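Local atomic coordinates of catalase-3 (Neurospora crassa, PDB entry 3EJ6), a protein that degrades hydrogen peroxide to oxygen and water with a heme cofactor, and so probably protects the fungal cell from peroxide damage. Residues Q450-F455 against Y516-V521; A469-A474 against V501-G506; F302-F307 against N520-V525. One frame throughout, in Å; residues are numbered along the deposited sequence.

Contact 1: residues Q450-F455 against Y516-V521; sequences QPRLFF and YYHNNV. With NAG (2-acetamido-2-deoxy-beta-D-glucopyranose), chain E.
R452 lays its CG over one face of the H518 ring, off-centre toward the rim and 4.0 Å from the centroid, a CH-pi contact. L453 meets the same ring at its edge, CB lying 3.7 Å from H518 CE1, and pushes CD1 to within 3.2 Å of N520 O. This close fit joins helix 449-456, in the helical region that follows the barrel domain, to the loop leading toward the C-terminal domain. With CG anti to the backbone N (chi1 178°) and a bend at chi2, R452 sets its guanidinium against the loop backbone: H518 O sits over the centre of one face, 3.3 Å from R452 CZ, without a hydrogen bond. N456 bonds both, accepting from R452 NE through OD1 and donating to H518 O through ND2. The outer side is looser. There Y517 CD2 lies at the edge of the guanidinium, 3.5 Å from R452 NH1, N519 is exposed, and the glycan on N520 rests its C6 3.8 Å from H518 CB. No hydrogen bond links the segments directly. Instead H518 ND1 accepts from N520 N in the ring plane (3.3 Å), while NE2 bonds to T449 O, a pattern consistent with a neutral histidine protonated at NE2.

Contact 2: residues A469-A474 against V501-G506; sequences AIRFEA and VAVALG
I470 and V501 make the closest apolar contact between the two segments: I470 CG2 presses against V501 CG1 at 3.5 Å, the two side chains crossing at about a right angle. Further along, A474 CB meets L505 CD2 at 3.7 Å, and L505 CD2 also lies 3.6 Å from A474 C. The short helical segments run in roughly the same direction, crossing at -30° with their axes 9.1 Å apart: near-parallel helix packing within the catalase-related helical region, at a subunit interface. A second kind of contact comes from the stem of R471, extended from CG to NE, which lies against the methyl of A504 (CG to CB 3.6 Å). R471 NH2 ends 3.6 Å from V503 CG1. Polar bonding is absent between the two segments; R471 NH2 instead bonds to R500 O, a backbone acceptor on the helix it leans on, and has a long, weak ion pair with D683, while N468 OD1 gives NH1 a weak bond. L613 of a second subunit packs on R471 and V503, while the backbone of A504 hydrogen-bonds to that subunit. Within the chain, helix 480-493 supplies L490 against I470 and L487 against V501, and helix 193-200 touches I470 through M200.

Contact 3: residues F302-F307 against N520-V525; sequences FLPEEF and NVTRGV. With NAG (2-acetamido-2-deoxy-beta-D-glucopyranose), chain E.
T522 turns OG1 trans to its own amide nitrogen (chi1 -179°), while E306 folds back at chi2 (-92°), and the two polar ends meet where their side chains cross at about a right angle. The threonine is the third residue of the N-glycosylation sequon N520-V521-T522, whose asparagine carries the sugar; here the sequon hydroxyl is built into the fold against the loop before strand 311-320. T522 OG1 donates to E306 OE2 at 2.6 Å, approaching on the syn side of the carboxylate but 23° out of its plane. On its other branch, T522 points CG2 at the edge of the F302 ring, 4.2 Å from CZ, and V525 CG1 extends this apolar patch at 4.4 Å from the same F302 CZ.

The charged groups meet at longer range. R523, bent at chi3, brings NH2 to 3.6 Å from E305 OE1, a long salt bridge with carboxylate and guanidinium planes almost perpendicular. E306 OE1 faces the same arginine only as a nearby opposite charge, and the R523 and E306 side chains slide past each other on the exposed side of the contact. Outside the pair, S457 OG bonds to T522 N and K242 NZ to G524 O, fixing the loop backbone.

A water joins both segments: it accepts from E305 N at 3.1 Å and donates to T522 OG1 and to R523 O. A valine in place of T522 would probably leave the E306 carboxylate without its hydroxyl donor, take an acceptor from the bridging water and spoil the sequon at N520. The threonine oxygen both gives and receives a hydrogen bond, with the water-to-OG1 distance 2.7 Å.

From the N terminus, the chain first lays down 302-307, in the loop before strand 311-320 of the antiparallel sheet, and returns to it 213 residues later, where contact 3 closes the longest loop. Helix 449-456 follows and begins the loop closed by contact 1. The next helix, 460-474, pairs with 495-505 in contact 2, which nests inside the loops of both the others. Contacts 1 and 3 end on one stretch, sharing N520 and V521, and touch through the Q450 OE1 to F302 N hydrogen bond; contact 2 stands apart, about 28 Å centre to centre from contact 3. Contact 2 joins two helices within the helical region, contact 1 ties that region to the following linker, and contact 3 ties the linker to the catalase core.

Contact 1: residues Q450-F455 against Y516-V521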
loop_
_atom_site.group_PDB
_atom_site.type_symbol
_atom_site.label_atom_id
_atom_site.label_comp_id
_atom_site.label_asym_id
_atom_site.label_seq_id
_atom_site.Cartn_x
_atom_site.Cartn_y
_atom_site.Cartn_z
ATOM N N GLN A 450 22.037 -21.835 33.417
ATOM C CA GLN A 450 20.819 -22.546 33.009
ATOM C C GLN A 450 20.981 -23.449 31.775
ATOM O O GLN A 450 20.408 -24.539 31.740
ATOM C CB GLN A 450 19.653 -21.572 32.817
ATOM C CG GLN A 450 19.195 -20.909 34.121
ATOM C CD GLN A 450 17.689 -20.702 34.205
ATOM O OE1 GLN A 450 16.976 -20.787 33.206
ATOM N NE2 GLN A 450 17.200 -20.431 35.410
ATOM N N PRO A 451 21.735 -22.998 30.751
ATOM C CA PRO A 451 22.125 -23.903 29.662
ATOM C C PRO A 451 22.700 -25.234 30.150
ATOM O O PRO A 451 22.348 -26.290 29.621
ATOM C CB PRO A 451 23.201 -23.110 28.920
ATOM C CG PRO A 451 22.861 -21.702 29.160
ATOM C CD PRO A 451 22.216 -21.625 30.513
ATOM N N ARG A 452 23.578 -25.170 31.148
ATOM C CA ARG A 452 24.139 -26.371 31.774
ATOM C C ARG A 452 23.065 -27.151 32.535
ATOM O O ARG A 452 23.045 -28.382 32.502
ATOM C CB ARG A 452 25.297 -26.002 32.713
ATOM C CG ARG A 452 25.935 -27.184 33.452
ATOM C CD ARG A 452 26.548 -28.201 32.498
ATOM N NE ARG A 452 27.182 -29.315 33.204
ATOM C CZ ARG A 452 28.371 -29.272 33.802
ATOM N NH1 ARG A 452 29.096 -28.159 33.806
ATOM N NH2 ARG A 452 28.840 -30.358 34.409
ATOM N N LEU A 453 22.182 -26.426 33.222
ATOM C CA LEU A 453 21.054 -27.033 33.944
ATOM C C LEU A 453 20.142 -27.823 33.006
ATOM O O LEU A 453 19.644 -28.891 33.370
ATOM C CB LEU A 453 20.244 -25.957 34.680
ATOM C CG LEU A 453 19.106 -26.430 35.592
ATOM C CD1 LEU A 453 19.633 -27.297 36.725
ATOM C CD2 LEU A 453 18.345 -25.235 36.147
ATOM N N PHE A 454 19.926 -27.292 31.804
ATOM C CA PHE A 454 19.131 -27.975 30.783
ATOM C C PHE A 454 19.840 -29.233 30.280
ATOM O O PHE A 454 19.221 -30.290 30.156
ATOM C CB PHE A 454 18.836 -27.036 29.608
ATOM C CG PHE A 454 18.215 -27.726 28.423
ATOM C CD1 PHE A 454 16.886 -28.129 28.455
ATOM C CD2 PHE A 454 18.961 -27.981 27.279
ATOM C CE1 PHE A 454 16.310 -28.771 27.364
ATOM C CE2 PHE A 454 18.392 -28.622 26.185
ATOM C CZ PHE A 454 17.064 -29.017 26.228
ATOM N N PHE A 455 21.133 -29.106 29.990
ATOM C CA PHE A 455 21.944 -30.230 29.510
ATOM C C PHE A 455 22.064 -31.347 30.552
ATOM O O PHE A 455 22.072 -32.528 30.202
ATOM C CB PHE A 455 23.340 -29.751 29.100
ATOM C CG PHE A 455 24.174 -30.810 28.429
ATOM C CD1 PHE A 455 24.025 -31.074 27.073
ATOM C CD2 PHE A 455 25.107 -31.542 29.154
ATOM C CE1 PHE A 455 24.792 -32.051 26.450
ATOM C CE2 PHE A 455 25.878 -32.520 28.539
ATOM C CZ PHE A 455 25.721 -32.775 27.185
ATOM N N TYR A 516 31.172 -21.633 35.856
ATOM C CA TYR A 516 29.727 -21.829 35.734
ATOM C C TYR A 516 29.298 -23.302 35.688
ATOM O O TYR A 516 28.155 -23.606 35.340
ATOM C CB TYR A 516 29.237 -21.101 34.478
ATOM C CG TYR A 516 29.324 -19.595 34.582
ATOM C CD1 TYR A 516 30.277 -18.874 33.863
ATOM C CD2 TYR A 516 28.454 -18.890 35.405
ATOM C CE1 TYR A 516 30.354 -17.489 33.962
ATOM C CE2 TYR A 516 28.522 -17.509 35.512
ATOM C CZ TYR A 516 29.474 -16.814 34.789
ATOM O OH TYR A 516 29.544 -15.443 34.892
ATOM N N TYR A 517 30.203 -24.208 36.052
ATOM C CA TYR A 517 29.901 -25.638 36.063
ATOM C C TYR A 517 29.106 -26.018 37.309
ATOM O O TYR A 517 29.342 -25.489 38.396
ATOM C CB TYR A 517 31.182 -26.479 36.016
ATOM C CG TYR A 517 32.043 -26.316 34.774
ATOM C CD1 TYR A 517 33.361 -26.764 34.769
ATOM C CD2 TYR A 517 31.552 -25.714 33.612
ATOM C CE1 TYR A 517 34.167 -26.624 33.648
ATOM C CE2 TYR A 517 32.352 -25.569 32.487
ATOM C CZ TYR A 517 33.659 -26.025 32.512
ATOM O OH TYR A 517 34.460 -25.886 31.402
ATOM N N HIS A 518 28.170 -26.947 37.135
ATOM C CA HIS A 518 27.373 -27.480 38.243
ATOM C C HIS A 518 26.699 -28.794 37.846
ATOM O O HIS A 518 26.714 -29.180 36.675
ATOM C CB HIS A 518 26.326 -26.462 38.707
ATOM C CG HIS A 518 25.284 -26.149 37.678
ATOM N ND1 HIS A 518 24.098 -26.843 37.587
ATOM C CD2 HIS A 518 25.248 -25.213 36.700
ATOM C CE1 HIS A 518 23.376 -26.351 36.596
ATOM N NE2 HIS A 518 24.052 -25.361 36.041
ATOM N N ASN A 519 26.116 -29.472 38.832
ATOM C CA ASN A 519 25.461 -30.770 38.618
ATOM C C ASN A 519 23.970 -30.796 38.988
ATOM O O ASN A 519 23.377 -31.871 39.113
ATOM C CB ASN A 519 26.205 -31.861 39.397
ATOM C CG ASN A 519 27.676 -31.955 39.023
ATOM O OD1 ASN A 519 28.533 -32.143 39.886
ATOM N ND2 ASN A 519 27.974 -31.824 37.735
ATOM N N ASN A 520 23.369 -29.619 39.158
ATOM C CA ASN A 520 21.934 -29.512 39.446
ATOM C C ASN A 520 21.065 -30.010 38.287
ATOM O O ASN A 520 21.445 -29.902 37.120
ATOM C CB ASN A 520 21.551 -28.067 39.796
ATOM C CG ASN A 520 21.831 -27.718 41.250
ATOM O OD1 ASN A 520 22.680 -28.332 41.902
ATOM N ND2 ASN A 520 21.099 -26.730 41.769
ATOM N N VAL A 521 19.899 -30.553 38.633
ATOM C CA VAL A 521 18.968 -31.135 37.661
ATOM C C VAL A 521 17.532 -30.689 37.957
ATOM O O VAL A 521 17.168 -30.470 39.114
ATOM C CB VAL A 521 19.029 -32.682 37.685
ATOM C CG1 VAL A 521 18.139 -33.278 36.601
ATOM C CG2 VAL A 521 20.462 -33.166 37.516
HETATM C C1 NAG E . 21.886 -25.750 42.484
HETATM C C2 NAG E . 21.798 -25.395 43.967
HETATM C C3 NAG E . 22.393 -24.019 44.258
HETATM C C4 NAG E . 23.710 -23.800 43.521
HETATM C C5 NAG E . 23.593 -24.199 42.052
HETATM C C6 NAG E . 24.913 -24.028 41.307
HETATM C C7 NAG E . 19.841 -26.575 44.803
HETATM C C8 NAG E . 20.129 -27.019 46.207
HETATM N N2 NAG E . 20.414 -25.440 44.410
HETATM O O3 NAG E . 22.610 -23.884 45.645
HETATM O O4 NAG E . 24.077 -22.442 43.625
HETATM O O5 NAG E . 23.196 -25.553 41.989
HETATM O O6 NAG E . 24.772 -23.044 40.306
HETATM O O7 NAG E . 19.109 -27.245 44.075
#

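Contact 2: residues A469-A474 against V501-G506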
loop_
_atom_site.group_PDB
_atom_site.type_symbol
_atom_site.label_atom_id
_atom_site.label_comp_id
_atom_site.label_asym_id
_atom_site.label_seq_id
_atom_site.Cartn_x
_atom_site.Cartn_y
_atom_site.Cartn_z
ATOM N N ALA A 469 23.833 -32.450 17.077
ATOM C CA ALA A 469 23.222 -31.297 16.410
ATOM C C ALA A 469 24.226 -30.155 16.259
ATOM O O ALA A 469 24.326 -29.544 15.193
ATOM C CB ALA A 469 21.998 -30.825 17.183
ATOM N N ILE A 470 24.959 -29.871 17.335
ATOM C CA ILE A 470 26.010 -28.850 17.321
ATOM C C ILE A 470 27.161 -29.267 16.404
ATOM O O ILE A 470 27.691 -28.446 15.655
ATOM C CB ILE A 470 26.555 -28.581 18.745
ATOM C CG1 ILE A 470 25.483 -27.917 19.611
ATOM C CG2 ILE A 470 27.794 -27.692 18.690
ATOM C CD1 ILE A 470 25.870 -27.789 21.069
ATOM N N ARG A 471 27.535 -30.543 16.471
ATOM C CA ARG A 471 28.572 -31.113 15.599
ATOM C C ARG A 471 28.245 -30.921 14.117
ATOM O O ARG A 471 29.108 -30.534 13.327
ATOM C CB ARG A 471 28.746 -32.610 15.876
ATOM C CG ARG A 471 29.605 -32.945 17.082
ATOM C CD ARG A 471 29.486 -34.426 17.423
ATOM N NE ARG A 471 30.622 -34.930 18.194
ATOM C CZ ARG A 471 30.735 -36.181 18.640
ATOM N NH1 ARG A 471 29.779 -37.074 18.403
ATOM N NH2 ARG A 471 31.811 -36.544 19.330
ATOM N N PHE A 472 26.997 -31.209 13.756
ATOM C CA PHE A 472 26.525 -31.080 12.375
ATOM C C PHE A 472 26.554 -29.627 11.908
ATOM O O PHE A 472 27.141 -29.313 10.874
ATOM C CB PHE A 472 25.103 -31.642 12.246
ATOM C CG PHE A 472 24.457 -31.381 10.908
ATOM C CD1 PHE A 472 24.622 -32.271 9.854
ATOM C CD2 PHE A 472 23.676 -30.249 10.708
ATOM C CE1 PHE A 472 24.024 -32.032 8.620
ATOM C CE2 PHE A 472 23.077 -30.003 9.477
ATOM C CZ PHE A 472 23.251 -30.896 8.433
ATOM N N GLU A 473 25.917 -28.751 12.679
ATOM C CA GLU A 473 25.767 -27.343 12.297
ATOM C C GLU A 473 27.080 -26.556 12.365
ATOM O O GLU A 473 27.332 -25.695 11.521
ATOM C CB GLU A 473 24.700 -26.657 13.159
ATOM C CG GLU A 473 23.274 -27.140 12.883
ATOM C CD GLU A 473 22.204 -26.115 13.239
ATOM O OE1 GLU A 473 22.506 -25.132 13.949
ATOM O OE2 GLU A 473 21.048 -26.297 12.801
ATOM N N ALA A 474 27.903 -26.849 13.369
ATOM C CA ALA A 474 29.192 -26.166 13.542
ATOM C C ALA A 474 30.177 -26.468 12.410
ATOM O O ALA A 474 31.035 -25.642 12.093
ATOM C CB ALA A 474 29.812 -26.530 14.885
ATOM N N VAL A 501 32.347 -31.763 21.095
ATOM C CA VAL A 501 32.022 -31.006 19.882
ATOM C C VAL A 501 33.289 -30.645 19.096
ATOM O O VAL A 501 33.276 -30.610 17.864
ATOM C CB VAL A 501 31.234 -29.717 20.215
ATOM C CG1 VAL A 501 31.058 -28.846 18.974
ATOM C CG2 VAL A 501 29.879 -30.064 20.812
ATOM N N ALA A 502 34.378 -30.394 19.820
ATOM C CA ALA A 502 35.649 -29.980 19.214
ATOM C C ALA A 502 36.289 -31.055 18.333
ATOM O O ALA A 502 36.924 -30.732 17.328
ATOM C CB ALA A 502 36.630 -29.542 20.296
ATOM N N VAL A 503 36.126 -32.322 18.708
ATOM C CA VAL A 503 36.726 -33.434 17.959
ATOM C C VAL A 503 36.149 -33.553 16.544
ATOM O O VAL A 503 36.855 -33.946 15.616
ATOM C CB VAL A 503 36.570 -34.785 18.702
ATOM C CG1 VAL A 503 35.120 -35.243 18.704
ATOM C CG2 VAL A 503 37.463 -35.845 18.073
ATOM N N ALA A 504 34.872 -33.206 16.392
ATOM C CA ALA A 504 34.210 -33.199 15.085
ATOM C C ALA A 504 34.713 -32.051 14.208
ATOM O O ALA A 504 34.796 -32.184 12.987
ATOM C CB ALA A 504 32.703 -33.107 15.255
ATOM N N LEU A 505 35.038 -30.924 14.842
ATOM C CA LEU A 505 35.571 -29.752 14.141
ATOM C C LEU A 505 37.065 -29.881 13.821
ATOM O O LEU A 505 37.607 -29.084 13.054
ATOM C CB LEU A 505 35.325 -28.484 14.963
ATOM C CG LEU A 505 33.862 -28.168 15.285
ATOM C CD1 LEU A 505 33.768 -26.926 16.159
ATOM C CD2 LEU A 505 33.044 -27.992 14.014
ATOM N N GLY A 506 37.722 -30.872 14.419
ATOM C CA GLY A 506 39.123 -31.174 14.121
ATOM C C GLY A 506 40.100 -30.221 14.782
ATOM O O GLY A 506 41.079 -29.791 14.168
#

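Contact 3: residues F302-F307 against N520-V525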
loop_
_atom_site.group_PDB
_atom_site.type_symbol
_atom_site.label_atom_id
_atom_site.label_comp_id
_atom_site.label_asym_id
_atom_site.label_seq_id
_atom_site.Cartn_x
_atom_site.Cartn_y
_atom_site.Cartn_z
ATOM N N PHE A 302 14.333 -19.715 32.763
ATOM C CA PHE A 302 13.066 -20.348 33.147
ATOM C C PHE A 302 13.104 -20.740 34.626
ATOM O O PHE A 302 14.175 -20.984 35.182
ATOM C CB PHE A 302 12.738 -21.564 32.262
ATOM C CG PHE A 302 13.619 -22.765 32.503
ATOM C CD1 PHE A 302 13.353 -23.652 33.543
ATOM C CD2 PHE A 302 14.697 -23.025 31.670
ATOM C CE1 PHE A 302 14.162 -24.761 33.758
ATOM C CE2 PHE A 302 15.510 -24.133 31.876
ATOM C CZ PHE A 302 15.241 -25.002 32.923
ATOM N N LEU A 303 11.927 -20.796 35.247
ATOM C CA LEU A 303 11.800 -21.156 36.660
ATOM C C LEU A 303 11.526 -22.656 36.805
ATOM O O LEU A 303 10.530 -23.149 36.274
ATOM C CB LEU A 303 10.665 -20.357 37.310
ATOM C CG LEU A 303 10.419 -20.581 38.808
ATOM C CD1 LEU A 303 11.651 -20.229 39.630
ATOM C CD2 LEU A 303 9.219 -19.772 39.273
ATOM N N PRO A 304 12.410 -23.388 37.516
ATOM C CA PRO A 304 12.181 -24.815 37.770
ATOM C C PRO A 304 10.854 -25.103 38.479
ATOM O O PRO A 304 10.403 -24.302 39.301
ATOM C CB PRO A 304 13.359 -25.208 38.670
ATOM C CG PRO A 304 14.403 -24.200 38.408
ATOM C CD PRO A 304 13.685 -22.930 38.098
ATOM N N GLU A 305 10.249 -26.244 38.156
ATOM C CA GLU A 305 8.958 -26.639 38.734
ATOM C C GLU A 305 9.033 -26.970 40.229
ATOM O O GLU A 305 8.026 -26.885 40.934
ATOM C CB GLU A 305 8.379 -27.838 37.977
ATOM C CG GLU A 305 7.965 -27.530 36.544
ATOM C CD GLU A 305 7.373 -28.733 35.825
ATOM O OE1 GLU A 305 6.709 -29.563 36.483
ATOM O OE2 GLU A 305 7.567 -28.843 34.596
ATOM N N GLU A 306 10.219 -27.351 40.702
ATOM C CA GLU A 306 10.422 -27.663 42.128
ATOM C C GLU A 306 10.337 -26.427 43.039
ATOM O O GLU A 306 10.072 -26.558 44.235
ATOM C CB GLU A 306 11.731 -28.440 42.384
ATOM C CG GLU A 306 12.924 -28.098 41.490
ATOM C CD GLU A 306 13.004 -28.983 40.254
ATOM O OE1 GLU A 306 13.216 -30.205 40.405
ATOM O OE2 GLU A 306 12.861 -28.454 39.133
ATOM N N PHE A 307 10.561 -25.241 42.476
ATOM C CA PHE A 307 10.374 -23.983 43.209
ATOM C C PHE A 307 8.916 -23.531 43.156
ATOM O O PHE A 307 8.318 -23.214 44.184
ATOM C CB PHE A 307 11.279 -22.884 42.644
ATOM C CG PHE A 307 12.726 -23.032 43.027
ATOM C CD1 PHE A 307 13.687 -23.336 42.070
ATOM C CD2 PHE A 307 13.127 -22.871 44.347
ATOM C CE1 PHE A 307 15.025 -23.474 42.423
ATOM C CE2 PHE A 307 14.462 -23.008 44.708
ATOM C CZ PHE A 307 15.412 -23.309 43.744
ATOM N N ASN A 520 23.369 -29.619 39.158
ATOM C CA ASN A 520 21.934 -29.512 39.446
ATOM C C ASN A 520 21.065 -30.010 38.287
ATOM O O ASN A 520 21.445 -29.902 37.120
ATOM C CB ASN A 520 21.551 -28.067 39.796
ATOM C CG ASN A 520 21.831 -27.718 41.250
ATOM O OD1 ASN A 520 22.680 -28.332 41.902
ATOM N ND2 ASN A 520 21.099 -26.730 41.769
ATOM N N VAL A 521 19.899 -30.553 38.633
ATOM C CA VAL A 521 18.968 -31.135 37.661
ATOM C C VAL A 521 17.532 -30.689 37.957
ATOM O O VAL A 521 17.168 -30.470 39.114
ATOM C CB VAL A 521 19.029 -32.682 37.685
ATOM C CG1 VAL A 521 18.139 -33.278 36.601
ATOM C CG2 VAL A 521 20.462 -33.166 37.516
ATOM N N THR A 522 16.729 -30.559 36.900
ATOM C CA THR A 522 15.330 -30.137 37.012
ATOM C C THR A 522 14.399 -31.064 36.225
ATOM O O THR A 522 14.831 -31.762 35.306
ATOM C CB THR A 522 15.147 -28.686 36.515
ATOM O OG1 THR A 522 13.777 -28.291 36.665
ATOM C CG2 THR A 522 15.557 -28.559 35.053
ATOM N N ARG A 523 13.119 -31.052 36.591
ATOM C CA ARG A 523 12.119 -31.939 35.986
ATOM C C ARG A 523 11.580 -31.416 34.653
ATOM O O ARG A 523 11.559 -30.211 34.405
ATOM C CB ARG A 523 10.927 -32.133 36.930
ATOM C CG ARG A 523 11.265 -32.650 38.322
ATOM C CD ARG A 523 10.022 -33.210 39.016
ATOM N NE ARG A 523 8.886 -32.280 38.979
ATOM C CZ ARG A 523 8.474 -31.513 39.991
ATOM N NH1 ARG A 523 9.087 -31.533 41.174
ATOM N NH2 ARG A 523 7.427 -30.713 39.819
ATOM N N GLY A 524 11.150 -32.345 33.801
ATOM C CA GLY A 524 10.276 -32.034 32.663
ATOM C C GLY A 524 10.880 -31.409 31.416
ATOM O O GLY A 524 10.145 -31.055 30.492
ATOM N N VAL A 525 12.201 -31.275 31.371
ATOM C CA VAL A 525 12.872 -30.681 30.206
ATOM C C VAL A 525 13.106 -31.705 29.090
ATOM O O VAL A 525 13.275 -31.334 27.928
ATOM C CB VAL A 525 14.226 -30.041 30.583
ATOM C CG1 VAL A 525 14.046 -29.045 31.721
ATOM C CG2 VAL A 525 15.241 -31.110 30.951
HETATM C C1 NAG E . 21.886 -25.750 42.484
HETATM C C2 NAG E . 21.798 -25.395 43.967
HETATM C C3 NAG E . 22.393 -24.019 44.258
HETATM C C4 NAG E . 23.710 -23.800 43.521
HETATM C C5 NAG E . 23.593 -24.199 42.052
HETATM C C6 NAG E . 24.913 -24.028 41.307
HETATM C C7 NAG E . 19.841 -26.575 44.803
HETATM C C8 NAG E . 20.129 -27.019 46.207
HETATM N N2 NAG E . 20.414 -25.440 44.410
HETATM O O3 NAG E . 22.610 -23.884 45.645
HETATM O O4 NAG E . 24.077 -22.442 43.625
HETATM O O5 NAG E . 23.196 -25.553 41.989
HETATM O O6 NAG E . 24.772 -23.044 40.306
HETATM O O7 NAG E . 19.109 -27.245 44.075
HETATM O O HOH W 1 11.306 -27.880 35.755
#